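Local atomic coordinates of reducing-end xylose-releasing exo-oligoxylanase Rex8A (Paenibacillus barcinonensis, PDB entry 6SUD), a protein that hydrolyses linear and branched xylooligosaccharides, releasing xylose from their reducing ends in the breakdown of xylan. Residues 192-195 with 196-199; 226-229 with 230-234; 261-264 with 265-269; 273-276 with 277-281. The protein carries 1 engineered substitution. All blocks are in the same frame, centred on the assembly; numbering follows the deposited sequence.

Contact 1 (192-195 with 196-199). With XYP (beta-D-xylopyranose), chain K.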
loop_
_atom_site.group_PDB
_atom_site.type_symbol
_atom_site.label_atom_id
_atom_site.label_comp_id
_atom_site.label_asym_id
_atom_site.label_seq_id
_atom_site.Cartn_x
_atom_site.Cartn_y
_atom_site.Cartn_z
ATOM N N PHE A 192 0.987 -14.612 -12.927
ATOM C CA PHE A 192 -0.248 -14.307 -12.170
ATOM C C PHE A 192 0.009 -13.055 -11.356
ATOM O O PHE A 192 1.142 -12.517 -11.381
ATOM C CB PHE A 192 -0.702 -15.483 -11.304
ATOM C CG PHE A 192 0.254 -15.923 -10.228
ATOM C CD1 PHE A 192 0.241 -15.328 -8.974
ATOM C CD2 PHE A 192 1.133 -16.970 -10.452
ATOM C CE1 PHE A 192 1.098 -15.755 -7.976
ATOM C CE2 PHE A 192 1.993 -17.397 -9.453
ATOM C CZ PHE A 192 1.972 -16.794 -8.216
ATOM N N SER A 193 -1.032 -12.619 -10.658
ATOM C CA SER A 193 -1.030 -11.319 -9.956
ATOM C C SER A 193 -1.419 -11.497 -8.493
ATOM O O SER A 193 -1.604 -12.634 -8.024
ATOM C CB SER A 193 -1.916 -10.344 -10.669
ATOM O OG SER A 193 -1.603 -9.017 -10.272
ATOM N N ASP A 194 -1.454 -10.368 -7.803
ATOM C CA ASP A 194 -1.859 -10.208 -6.385
ATOM C C ASP A 194 -2.755 -8.979 -6.369
ATOM O O ASP A 194 -2.241 -7.885 -6.561
ATOM C CB ASP A 194 -0.611 -10.058 -5.514
ATOM C CG ASP A 194 -0.877 -9.933 -4.030
ATOM O OD1 ASP A 194 -1.863 -9.259 -3.657
ATOM O OD2 ASP A 194 -0.097 -10.511 -3.275
ATOM N N PRO A 195 -4.097 -9.098 -6.233
ATOM C CA PRO A 195 -4.986 -7.933 -6.335
ATOM C C PRO A 195 -4.638 -6.736 -5.436
ATOM O O PRO A 195 -4.885 -5.635 -5.808
ATOM C CB PRO A 195 -6.353 -8.506 -5.935
ATOM C CG PRO A 195 -6.270 -9.965 -6.319
ATOM C CD PRO A 195 -4.828 -10.362 -6.059
ATOM N N SER A 196 -4.035 -6.965 -4.280
ATOM C CA SER A 196 -3.645 -5.888 -3.331
ATOM C C SER A 196 -2.499 -5.040 -3.912
ATOM O O SER A 196 -2.252 -3.938 -3.399
ATOM C CB SER A 196 -3.285 -6.482 -2.001
ATOM O OG SER A 196 -2.009 -7.086 -2.090
ATOM N N TYR A 197 -1.804 -5.534 -4.932
ATOM C CA TYR A 197 -0.691 -4.797 -5.591
ATOM C C TYR A 197 -1.218 -3.762 -6.595
ATOM O O TYR A 197 -0.399 -2.949 -7.068
ATOM C CB TYR A 197 0.228 -5.771 -6.333
ATOM C CG TYR A 197 1.117 -6.657 -5.495
ATOM C CD1 TYR A 197 0.959 -6.816 -4.129
ATOM C CD2 TYR A 197 2.122 -7.383 -6.104
ATOM C CE1 TYR A 197 1.789 -7.653 -3.397
ATOM C CE2 TYR A 197 2.962 -8.226 -5.394
ATOM C CZ TYR A 197 2.794 -8.368 -4.027
ATOM O OH TYR A 197 3.632 -9.194 -3.318
ATOM N N HIS A 198 -2.506 -3.802 -6.948
ATOM C CA HIS A 198 -3.104 -2.952 -8.012
ATOM C C HIS A 198 -3.488 -1.587 -7.451
ATOM O O HIS A 198 -4.432 -1.500 -6.657
ATOM C CB HIS A 198 -4.296 -3.640 -8.687
ATOM C CG HIS A 198 -3.872 -4.820 -9.483
ATOM N ND1 HIS A 198 -3.864 -4.826 -10.875
ATOM C CD2 HIS A 198 -3.337 -5.999 -9.086
ATOM C CE1 HIS A 198 -3.398 -5.993 -11.277
ATOM N NE2 HIS A 198 -3.091 -6.735 -10.192
ATOM N N LEU A 199 -2.784 -0.560 -7.911
ATOM C CA LEU A 199 -2.919 0.823 -7.403
ATOM C C LEU A 199 -3.216 1.731 -8.584
ATOM O O LEU A 199 -2.377 2.551 -8.960
ATOM C CB LEU A 199 -1.624 1.248 -6.713
ATOM C CG LEU A 199 -1.091 0.339 -5.613
ATOM C CD1 LEU A 199 0.238 0.873 -5.142
ATOM C CD2 LEU A 199 -2.042 0.229 -4.438
HETATM O O1 XYP K . 5.319 -10.944 2.861
HETATM C C1 XYP K . 5.417 -10.052 1.727
HETATM C C2 XYP K . 4.117 -9.306 1.415
HETATM C C3 XYP K . 4.232 -8.476 0.142
HETATM C C4 XYP K . 5.675 -8.021 -0.038
HETATM C C5 XYP K . 6.322 -7.856 1.333
HETATM O O2 XYP K . 3.003 -10.203 1.332
HETATM O O3 XYP K . 3.304 -7.383 0.250
HETATM O O4 XYP K . 6.387 -9.008 -0.790
HETATM O O5 XYP K . 6.433 -9.096 2.030
HETATM O O HOH W 1 -4.381 -9.580 -2.794
HETATM O O HOH W 2 2.653 -10.584 -1.308
HETATM O O HOH W 3 -5.709 -3.154 -4.753
#

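Contact 2 (226-229 with 230-234). With EDO (1,2-ethanediol), chain E.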
loop_
_atom_site.group_PDB
_atom_site.type_symbol
_atom_site.label_atom_id
_atom_site.label_comp_id
_atom_site.label_asym_id
_atom_site.label_seq_id
_atom_site.Cartn_x
_atom_site.Cartn_y
_atom_site.Cartn_z
ATOM N N ARG A 226 -8.310 -1.023 -12.796
ATOM C CA ARG A 226 -9.699 -0.807 -12.316
ATOM C C ARG A 226 -10.559 -1.979 -12.802
ATOM O O ARG A 226 -11.307 -2.542 -11.989
ATOM C CB ARG A 226 -10.267 0.536 -12.775
ATOM C CG ARG A 226 -9.478 1.741 -12.280
ATOM C CD ARG A 226 -10.250 3.043 -12.306
ATOM N NE ARG A 226 -9.484 4.095 -11.653
ATOM C CZ ARG A 226 -8.693 4.952 -12.294
ATOM N NH1 ARG A 226 -8.606 4.914 -13.613
ATOM N NH2 ARG A 226 -8.011 5.855 -11.621
ATOM N N ALA A 227 -10.455 -2.329 -14.084
ATOM C CA ALA A 227 -11.162 -3.486 -14.675
ATOM C C ALA A 227 -10.808 -4.760 -13.915
ATOM O O ALA A 227 -11.723 -5.525 -13.636
ATOM C CB ALA A 227 -10.811 -3.673 -16.131
ATOM N N TYR A 228 -9.516 -4.981 -13.647
ATOM C CA TYR A 228 -8.995 -6.190 -12.970
ATOM C C TYR A 228 -9.611 -6.346 -11.579
ATOM O O TYR A 228 -10.119 -7.440 -11.264
ATOM C CB TYR A 228 -7.480 -6.141 -12.806
ATOM C CG TYR A 228 -6.911 -7.395 -12.204
ATOM C CD1 TYR A 228 -6.926 -8.564 -12.929
ATOM C CD2 TYR A 228 -6.383 -7.439 -10.919
ATOM C CE1 TYR A 228 -6.415 -9.741 -12.425
ATOM C CE2 TYR A 228 -5.843 -8.607 -10.403
ATOM C CZ TYR A 228 -5.870 -9.769 -11.161
ATOM O OH TYR A 228 -5.366 -10.956 -10.725
ATOM N N LEU A 229 -9.636 -5.292 -10.776
ATOM C CA LEU A 229 -10.266 -5.420 -9.425
ATOM C C LEU A 229 -11.751 -5.724 -9.556
ATOM O O LEU A 229 -12.257 -6.399 -8.678
ATOM C CB LEU A 229 -10.043 -4.181 -8.562
ATOM C CG LEU A 229 -8.561 -3.899 -8.373
ATOM C CD1 LEU A 229 -8.298 -2.463 -7.990
ATOM C CD2 LEU A 229 -7.938 -4.899 -7.423
ATOM N N ARG A 230 -12.428 -5.285 -10.621
ATOM C CA ARG A 230 -13.854 -5.686 -10.799
ATOM C C ARG A 230 -13.943 -7.209 -10.983
ATOM O O ARG A 230 -14.989 -7.740 -10.644
ATOM C CB ARG A 230 -14.508 -4.952 -11.974
ATOM C CG ARG A 230 -14.555 -3.440 -11.796
ATOM C CD ARG A 230 -15.521 -2.729 -12.732
ATOM N NE ARG A 230 -15.023 -2.606 -14.101
ATOM C CZ ARG A 230 -14.232 -1.625 -14.546
ATOM N NH1 ARG A 230 -13.811 -0.677 -13.728
ATOM N NH2 ARG A 230 -13.850 -1.604 -15.811
ATOM N N THR A 231 -12.914 -7.873 -11.526
ATOM C CA THR A 231 -12.902 -9.342 -11.793
ATOM C C THR A 231 -12.403 -10.126 -10.578
ATOM O O THR A 231 -12.833 -11.292 -10.431
ATOM C CB THR A 231 -12.066 -9.718 -13.027
ATOM O OG1 THR A 231 -10.682 -9.495 -12.739
ATOM C CG2 THR A 231 -12.493 -8.952 -14.259
ATOM N N ALA A 232 -11.554 -9.537 -9.728
ATOM C CA ALA A 232 -10.925 -10.252 -8.590
ATOM C C ALA A 232 -11.841 -10.240 -7.371
ATOM O O ALA A 232 -11.740 -11.179 -6.555
ATOM C CB ALA A 232 -9.589 -9.650 -8.232
ATOM N N CYS A 233 -12.667 -9.210 -7.212
ATOM C CA CYS A 233 -13.471 -9.066 -5.968
ATOM C C CYS A 233 -14.783 -9.846 -6.066
ATOM O O CYS A 233 -15.488 -9.684 -7.062
ATOM C CB CYS A 233 -13.780 -7.611 -5.685
ATOM S SG CYS A 233 -12.291 -6.687 -5.258
ATOM N N HIS A 234 -15.109 -10.604 -5.026
ATOM C CA HIS A 234 -16.303 -11.479 -4.972
ATOM C C HIS A 234 -17.552 -10.602 -5.060
ATOM O O HIS A 234 -17.649 -9.571 -4.405
ATOM C CB HIS A 234 -16.259 -12.398 -3.755
ATOM C CG HIS A 234 -17.283 -13.463 -3.858
ATOM N ND1 HIS A 234 -18.593 -13.225 -3.513
ATOM C CD2 HIS A 234 -17.212 -14.717 -4.351
ATOM C CE1 HIS A 234 -19.297 -14.316 -3.779
ATOM N NE2 HIS A 234 -18.473 -15.248 -4.300
HETATM C C1 EDO E . -8.427 -9.384 -15.875
HETATM O O1 EDO E . -9.567 -9.953 -15.277
HETATM C C2 EDO E . -8.498 -7.950 -16.119
HETATM O O2 EDO E . -9.799 -7.411 -16.256
#

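Contact 3 (261-264 with 265-269). With XYP (beta-D-xylopyranose), chain K; XYP (beta-D-xylopyranose), chain J.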
loop_
_atom_site.group_PDB
_atom_site.type_symbol
_atom_site.label_atom_id
_atom_site.label_comp_id
_atom_site.label_asym_id
_atom_site.label_seq_id
_atom_site.Cartn_x
_atom_site.Cartn_y
_atom_site.Cartn_z
ATOM N N HIS A 261 -7.377 -17.524 -0.582
ATOM C CA HIS A 261 -8.396 -17.086 0.401
ATOM C C HIS A 261 -8.188 -15.633 0.804
ATOM O O HIS A 261 -7.168 -15.028 0.410
ATOM C CB HIS A 261 -8.378 -18.016 1.605
ATOM C CG HIS A 261 -8.452 -19.442 1.195
ATOM N ND1 HIS A 261 -9.552 -19.958 0.530
ATOM C CD2 HIS A 261 -7.568 -20.454 1.322
ATOM C CE1 HIS A 261 -9.346 -21.237 0.277
ATOM N NE2 HIS A 261 -8.140 -21.569 0.764
ATOM N N PHE A 262 -9.138 -15.109 1.587
ATOM C CA PHE A 262 -9.098 -13.726 2.115
ATOM C C PHE A 262 -8.294 -13.726 3.416
ATOM O O PHE A 262 -8.795 -14.201 4.454
ATOM C CB PHE A 262 -10.509 -13.169 2.289
ATOM C CG PHE A 262 -10.527 -11.707 2.648
ATOM C CD1 PHE A 262 -10.323 -10.733 1.680
ATOM C CD2 PHE A 262 -10.716 -11.303 3.954
ATOM C CE1 PHE A 262 -10.343 -9.382 2.013
ATOM C CE2 PHE A 262 -10.711 -9.963 4.290
ATOM C CZ PHE A 262 -10.527 -8.999 3.321
ATOM N N TYR A 263 -7.063 -13.228 3.322
ATOM C CA TYR A 263 -6.053 -13.131 4.407
ATOM C C TYR A 263 -5.208 -11.874 4.149
ATOM O O TYR A 263 -5.510 -11.116 3.226
ATOM C CB TYR A 263 -5.210 -14.405 4.456
ATOM C CG TYR A 263 -4.662 -14.786 5.813
ATOM C CD1 TYR A 263 -5.510 -15.008 6.888
ATOM C CD2 TYR A 263 -3.300 -14.961 6.010
ATOM C CE1 TYR A 263 -5.014 -15.379 8.130
ATOM C CE2 TYR A 263 -2.789 -15.331 7.246
ATOM C CZ TYR A 263 -3.649 -15.542 8.306
ATOM O OH TYR A 263 -3.127 -15.904 9.515
ATOM N N SER A 264 -4.139 -11.700 4.928
ATOM C CA SER A 264 -3.345 -10.452 5.130
ATOM C C SER A 264 -3.170 -9.591 3.866
ATOM O O SER A 264 -3.474 -8.401 3.948
ATOM C CB SER A 264 -2.011 -10.804 5.703
ATOM O OG SER A 264 -2.181 -11.595 6.864
ATOM N N ASP A 265 -2.671 -10.128 2.750
ATOM C CA ASP A 265 -2.417 -9.299 1.535
ATOM C C ASP A 265 -3.723 -8.618 1.093
ATOM O O ASP A 265 -3.730 -7.369 0.867
ATOM C CB ASP A 265 -1.857 -10.123 0.371
ATOM C CG ASP A 265 -0.349 -10.284 0.365
ATOM O OD1 ASP A 265 0.250 -10.364 1.457
ATOM O OD2 ASP A 265 0.211 -10.351 -0.743
ATOM N N ALA A 266 -4.799 -9.408 0.992
ATOM C CA ALA A 266 -6.070 -9.004 0.345
ATOM C C ALA A 266 -6.771 -7.896 1.138
ATOM O O ALA A 266 -7.663 -7.243 0.561
ATOM C CB ALA A 266 -6.973 -10.194 0.142
ATOM N N TYR A 267 -6.411 -7.665 2.402
ATOM C CA TYR A 267 -7.041 -6.590 3.211
ATOM C C TYR A 267 -6.885 -5.240 2.514
ATOM O O TYR A 267 -7.824 -4.411 2.576
ATOM C CB TYR A 267 -6.411 -6.492 4.602
ATOM C CG TYR A 267 -6.509 -7.744 5.422
ATOM C CD1 TYR A 267 -7.323 -8.798 5.037
ATOM C CD2 TYR A 267 -5.838 -7.842 6.628
ATOM C CE1 TYR A 267 -7.430 -9.944 5.802
ATOM C CE2 TYR A 267 -5.929 -8.984 7.403
ATOM C CZ TYR A 267 -6.717 -10.038 6.984
ATOM O OH TYR A 267 -6.817 -11.154 7.764
ATOM N N ARG A 268 -5.759 -5.042 1.823
ATOM C CA ARG A 268 -5.384 -3.723 1.250
ATOM C C ARG A 268 -6.275 -3.404 0.046
ATOM O O ARG A 268 -6.403 -2.221 -0.258
ATOM C CB ARG A 268 -3.898 -3.695 0.899
ATOM C CG ARG A 268 -3.007 -3.943 2.111
ATOM C CD ARG A 268 -1.578 -4.132 1.654
ATOM N NE ARG A 268 -1.350 -5.415 0.978
ATOM C CZ ARG A 268 -0.139 -5.917 0.720
ATOM N NH1 ARG A 268 0.939 -5.217 1.015
ATOM N NH2 ARG A 268 0.002 -7.098 0.148
ATOM N N VAL A 269 -6.923 -4.392 -0.583
ATOM C CA VAL A 269 -7.785 -4.104 -1.754
ATOM C C VAL A 269 -8.849 -3.065 -1.385
ATOM O O VAL A 269 -9.050 -2.143 -2.200
ATOM C CB VAL A 269 -8.482 -5.344 -2.330
ATOM C CG1 VAL A 269 -9.458 -4.900 -3.398
ATOM C CG2 VAL A 269 -7.473 -6.362 -2.832
HETATM O O1 XYP K . 5.319 -10.944 2.861
HETATM C C1 XYP K . 5.417 -10.052 1.727
HETATM C C2 XYP K . 4.117 -9.306 1.415
HETATM C C3 XYP K . 4.232 -8.476 0.142
HETATM C C4 XYP K . 5.675 -8.021 -0.038
HETATM C C5 XYP K . 6.322 -7.856 1.333
HETATM O O2 XYP K . 3.003 -10.203 1.332
HETATM O O3 XYP K . 3.304 -7.383 0.250
HETATM O O4 XYP K . 6.387 -9.008 -0.790
HETATM O O5 XYP K . 6.433 -9.096 2.030
HETATM O O1 XYP J . 2.496 -10.900 8.497
HETATM C C1 XYP J . 2.359 -10.111 7.308
HETATM C C2 XYP J . 3.758 -9.697 6.859
HETATM C C3 XYP J . 3.615 -8.825 5.641
HETATM C C4 XYP J . 2.934 -9.600 4.536
HETATM C C5 XYP J . 1.604 -10.164 5.016
HETATM O O2 XYP J . 4.498 -8.960 7.854
HETATM O O3 XYP J . 4.908 -8.393 5.215
HETATM O O4 XYP J . 2.765 -8.690 3.443
HETATM O O5 XYP J . 1.759 -10.888 6.250
HETATM O O HOH W 4 -8.685 -12.704 6.898
HETATM O O HOH W 5 -4.342 -11.667 8.867
#

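Contact 4 (273-276 with 277-281)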
loop_
_atom_site.group_PDB
_atom_site.type_symbol
_atom_site.label_atom_id
_atom_site.label_comp_id
_atom_site.label_asym_id
_atom_site.label_seq_id
_atom_site.Cartn_x
_atom_site.Cartn_y
_atom_site.Cartn_z
ATOM N N VAL A 273 -8.988 0.568 -3.408
ATOM C CA VAL A 273 -10.194 0.966 -4.189
ATOM C C VAL A 273 -10.798 2.243 -3.590
ATOM O O VAL A 273 -11.157 3.131 -4.346
ATOM C CB VAL A 273 -11.208 -0.183 -4.240
ATOM C CG1 VAL A 273 -10.618 -1.408 -4.890
ATOM C CG2 VAL A 273 -11.729 -0.568 -2.879
ATOM N N ALA A 274 -10.901 2.341 -2.263
ATOM C CA ALA A 274 -11.439 3.534 -1.564
ATOM C C ALA A 274 -10.609 4.781 -1.894
ATOM O O ALA A 274 -11.208 5.837 -2.097
ATOM C CB ALA A 274 -11.445 3.310 -0.084
ATOM N N LEU A 275 -9.273 4.677 -1.938
ATOM C CA LEU A 275 -8.421 5.864 -2.189
ATOM C C LEU A 275 -8.545 6.271 -3.666
ATOM O O LEU A 275 -8.607 7.482 -3.924
ATOM C CB LEU A 275 -6.979 5.588 -1.757
ATOM C CG LEU A 275 -6.063 6.811 -1.671
ATOM C CD1 LEU A 275 -6.582 7.862 -0.698
ATOM C CD2 LEU A 275 -4.662 6.378 -1.281
ATOM N N ASP A 276 -8.638 5.314 -4.597
ATOM C CA ASP A 276 -8.819 5.617 -6.047
ATOM C C ASP A 276 -10.130 6.391 -6.246
ATOM O O ASP A 276 -10.176 7.321 -7.093
ATOM C CB ASP A 276 -8.858 4.349 -6.899
ATOM C CG ASP A 276 -8.897 4.654 -8.388
ATOM O OD1 ASP A 276 -8.057 5.446 -8.837
ATOM O OD2 ASP A 276 -9.797 4.116 -9.079
ATOM N N TRP A 277 -11.183 5.966 -5.545
ATOM C CA TRP A 277 -12.497 6.656 -5.589
ATOM C C TRP A 277 -12.324 8.087 -5.064
ATOM O O TRP A 277 -12.741 9.023 -5.763
ATOM C CB TRP A 277 -13.566 5.892 -4.815
ATOM C CG TRP A 277 -14.876 6.611 -4.845
ATOM C CD1 TRP A 277 -15.475 7.288 -3.832
ATOM C CD2 TRP A 277 -15.728 6.760 -5.987
ATOM N NE1 TRP A 277 -16.654 7.824 -4.250
ATOM C CE2 TRP A 277 -16.836 7.526 -5.570
ATOM C CE3 TRP A 277 -15.657 6.335 -7.318
ATOM C CZ2 TRP A 277 -17.870 7.865 -6.441
ATOM C CZ3 TRP A 277 -16.673 6.692 -8.180
ATOM C CH2 TRP A 277 -17.767 7.440 -7.746
ATOM N N GLU A 278 -11.696 8.245 -3.896
ATOM C CA GLU A 278 -11.471 9.578 -3.267
ATOM C C GLU A 278 -10.688 10.484 -4.239
ATOM O O GLU A 278 -11.123 11.626 -4.470
ATOM C CB GLU A 278 -10.786 9.425 -1.908
ATOM C CG GLU A 278 -10.462 10.750 -1.234
ATOM C CD GLU A 278 -11.601 11.732 -1.021
ATOM O OE1 GLU A 278 -12.776 11.349 -1.228
ATOM O OE2 GLU A 278 -11.308 12.895 -0.631
ATOM N N TRP A 279 -9.576 10.008 -4.804
ATOM C CA TRP A 279 -8.676 10.840 -5.655
ATOM C C TRP A 279 -9.295 11.124 -7.026
ATOM O O TRP A 279 -9.145 12.282 -7.496
ATOM C CB TRP A 279 -7.303 10.177 -5.810
ATOM C CG TRP A 279 -6.442 10.284 -4.589
ATOM C CD1 TRP A 279 -6.798 10.770 -3.366
ATOM C CD2 TRP A 279 -5.066 9.876 -4.472
ATOM N NE1 TRP A 279 -5.736 10.711 -2.504
ATOM C CE2 TRP A 279 -4.662 10.167 -3.150
ATOM C CE3 TRP A 279 -4.138 9.296 -5.346
ATOM C CZ2 TRP A 279 -3.376 9.888 -2.689
ATOM C CZ3 TRP A 279 -2.866 9.032 -4.886
ATOM C CH2 TRP A 279 -2.490 9.340 -3.576
ATOM N N PHE A 280 -9.888 10.123 -7.690
ATOM C CA PHE A 280 -10.204 10.199 -9.148
ATOM C C PHE A 280 -11.697 10.021 -9.436
ATOM O O PHE A 280 -12.104 10.480 -10.518
ATOM C CB PHE A 280 -9.333 9.213 -9.927
ATOM C CG PHE A 280 -7.885 9.617 -9.916
ATOM C CD1 PHE A 280 -7.477 10.798 -10.515
ATOM C CD2 PHE A 280 -6.926 8.846 -9.295
ATOM C CE1 PHE A 280 -6.154 11.197 -10.481
ATOM C CE2 PHE A 280 -5.604 9.258 -9.235
ATOM C CZ PHE A 280 -5.210 10.422 -9.849
ATOM N N ARG A 281 -12.461 9.357 -8.555
ATOM C CA ARG A 281 -13.950 9.291 -8.617
ATOM C C ARG A 281 -14.365 8.750 -10.000
ATOM O O ARG A 281 -15.351 9.247 -10.551
ATOM C CB ARG A 281 -14.527 10.687 -8.325
ATOM C CG ARG A 281 -15.796 10.712 -7.479
ATOM C CD ARG A 281 -15.594 10.293 -6.031
ATOM N NE ARG A 281 -14.579 11.051 -5.309
ATOM C CZ ARG A 281 -14.764 12.225 -4.697
ATOM N NH1 ARG A 281 -15.946 12.828 -4.727
ATOM N NH2 ARG A 281 -13.746 12.807 -4.080
#

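Contact 1 (192-195 with 196-199)
The D194 carboxylate stacks on the Y197 phenol ring, their planes only 9° apart, with D194 CB 3.7 Å from the ring centroid in a CH-pi contact over its centre. CG lies anti to the D194 backbone N (chi1 -178°), which carries the carboxylate on along that face until OD2 is 3.4 Å from Y197 CE1. The other oxygen holds the turn. The S196 hydroxyl donates to D194 OD1 at 2.7 Å, from above the carboxylate plane, while S196 N reaches its anti lone pair at 3.2 Å and closes an Asx turn. With D194 replaced by an alanine, the S196 hydroxyl would probably lose its acceptor and the Y197 ring its stacked carboxylate, leaving the ring freer to tilt. Backbone bonds from Y197 N to D194 O and from H198 N to P195 O complete the short 3-10 turn. H198 ties the turn back to S193: its NE2 donates to S193 OG at 2.7 Å, nearly in the imidazole plane, and that hydroxyl is also bonded to I184 O. Toward the bound sugar, a water links Y197 OH to O2 of the chain K xylose, and D194 OD2 lies close to OD2 of D265, the inferred proton acceptor. The loop joins strand 183-184 to helix 200-209; H198 packs on L183 and I184 and stacks on Y228 of helix 215-232, and Y197 touches helices 127-144 and 268-280.

Contact 2 (226-229 with 230-234)
Three donors of the next turn converge on Y228 O. The hydroxyl of T231 gives the shortest bond, OG1 to Y228 O at 2.6 Å, lying in the carbonyl plane on a lone pair. A232 N approaches the same oxygen at 3.0 Å, nearly along the C=O axis, whereas T231 N, at 2.8 Å from Y228 O, sits well above the carbonyl plane. The side chain can turn back on its own helix because OG1 of T231 stands between the backbone N and the carbonyl carbon (chi1 69°). OG1 also accepts a bond from a 1,2-ethanediol, probably left by the crystallisation liquor, whose C1 meets the edge of the Y228 ring at CD1. The ring hydroxyl bonds to N245 O.

On another side of the helix, R230 folds its guanidinium back over the preceding turn. The chain bends at chi3 (-76°), and one face of the group lies over A227 CA, with NH2 3.5 Å from that atom; NH1 is held by a salt bridge to D283. R226 runs extended instead, and D276 and E204 pair with its guanidinium. The two charged groups do not touch, R226 NE being 6.8 Å from R230 NH1.

The backbone shows the helix ending: R230 N still bonds to R226 O, T231 N reaches A227 O only weakly, and C233, whose N bonds to L229 O, is the first residue to leave helical angles. A threonine hydroxyl returning to the carbonyl three residues earlier is a familiar feature of alpha-helices, here ending a helix of the (alpha/alpha)6 barrel of family 8 glycosidases.

Contact 3 (261-264 with 265-269)
F262 and Y267 meet obliquely, centroids 5.3 Å apart and planes at 45°, where the active-site loop of the (alpha/alpha)6 barrel runs into helix 268-280. The approach is made by F262 CE2, 3.6 Å from Y267 CE1, and the other flank of the phenylalanine, at CD1, rests on the A266 methyl. Y267 is turned so that one ring face receives the backbone: S264 CA lies 3.8 Å from the centroid, only 13° off the ring normal, a CH-pi contact. Y263 runs beside Y267, pointing the same way.

The Y267 hydroxyl is gripped by two waters. It donates to one that also reaches F262 O, and accepts from another that is also hydrogen-bonded to S264 OG. A leucine in its place would probably leave both waters without their shared phenol oxygen and S264 without the flat face beneath its CA. Backbone closure is modest, A266 N bonding to Y263 O and Y267 N only weakly to S264 O.

Next to this packing, D265, the inferred proton acceptor, lies in the stretch leading into helix 268-280. Its OD1 takes a bond from O2 of the chain K xylose at 2.8 Å, while S264 CB touches the chain J sugar. R268 bends at chi3 (-72°) to bring NH1 to 3.3 Å from O3 of the chain K xylose, and its NE donates in plane to a lone pair of D265 O at 3.1 Å.

Contact 4 (273-276 with 277-281)
L275 packs over one face of the W279 indole one turn on, near the C-terminal end of alpha-helix 268-280, part of the (alpha/alpha)6 barrel. Starting at W279 CB, the tryptophan first meets its own helix, CB lying 3.5 Å from L275 O, the acceptor of W279 N. CG stays beside that oxygen. Along the indole the leucine takes over: NE1 is 3.5 Å from L275 CD1, CE2 lies under CG and CD1, and CZ2 is reached by CD2. The leucine CG is 4.1 Å from the centroid of the five-membered ring and 17° off its normal, a CH-pi contact. Beyond it, NE1 bonds to Y377 O, tying the helix to the C-terminal tail.

D276 and F280 repeat the one-turn spacing with different chemistry, for D276 OD1 lies at the edge of the phenyl ring, 3.6 Å from CD2; the carboxylate's main partner is R226 of helix 215-232, by a salt bridge through OD2. The helix then stops at R281, whose phi is positive (55°). Its side chain folds back: NE bonds to W277 O at 2.8 Å and NH2 to a lone pair of E278 O, 2.9 Å away in the carbonyl plane.

How the contacts relate
Contacts 1 and 3 belong to the sugar-binding side, both touching the chain K xylose. Contact 1 is polar, a carboxylate gripping a turn; contact 3 is aromatic packing beside the catalytic-site carboxylate. Contacts 2 and 4 lie near the ends of helices 215-232 and 268-280, held mainly by backbone bonds and one-turn packing. Contacts 3 and 4 share helix 268-280, their centres about 19 Å apart. Contact 1 is wholly buried; contacts 3 and 4 are mostly so, with Y263, W277 and R281 partly exposed, whereas contact 2 has R230 and T231 exposed. Contact 2 touches all three others: L229 meets P195 and V273, C233 meets V269, and R226 forms a salt bridge with D276.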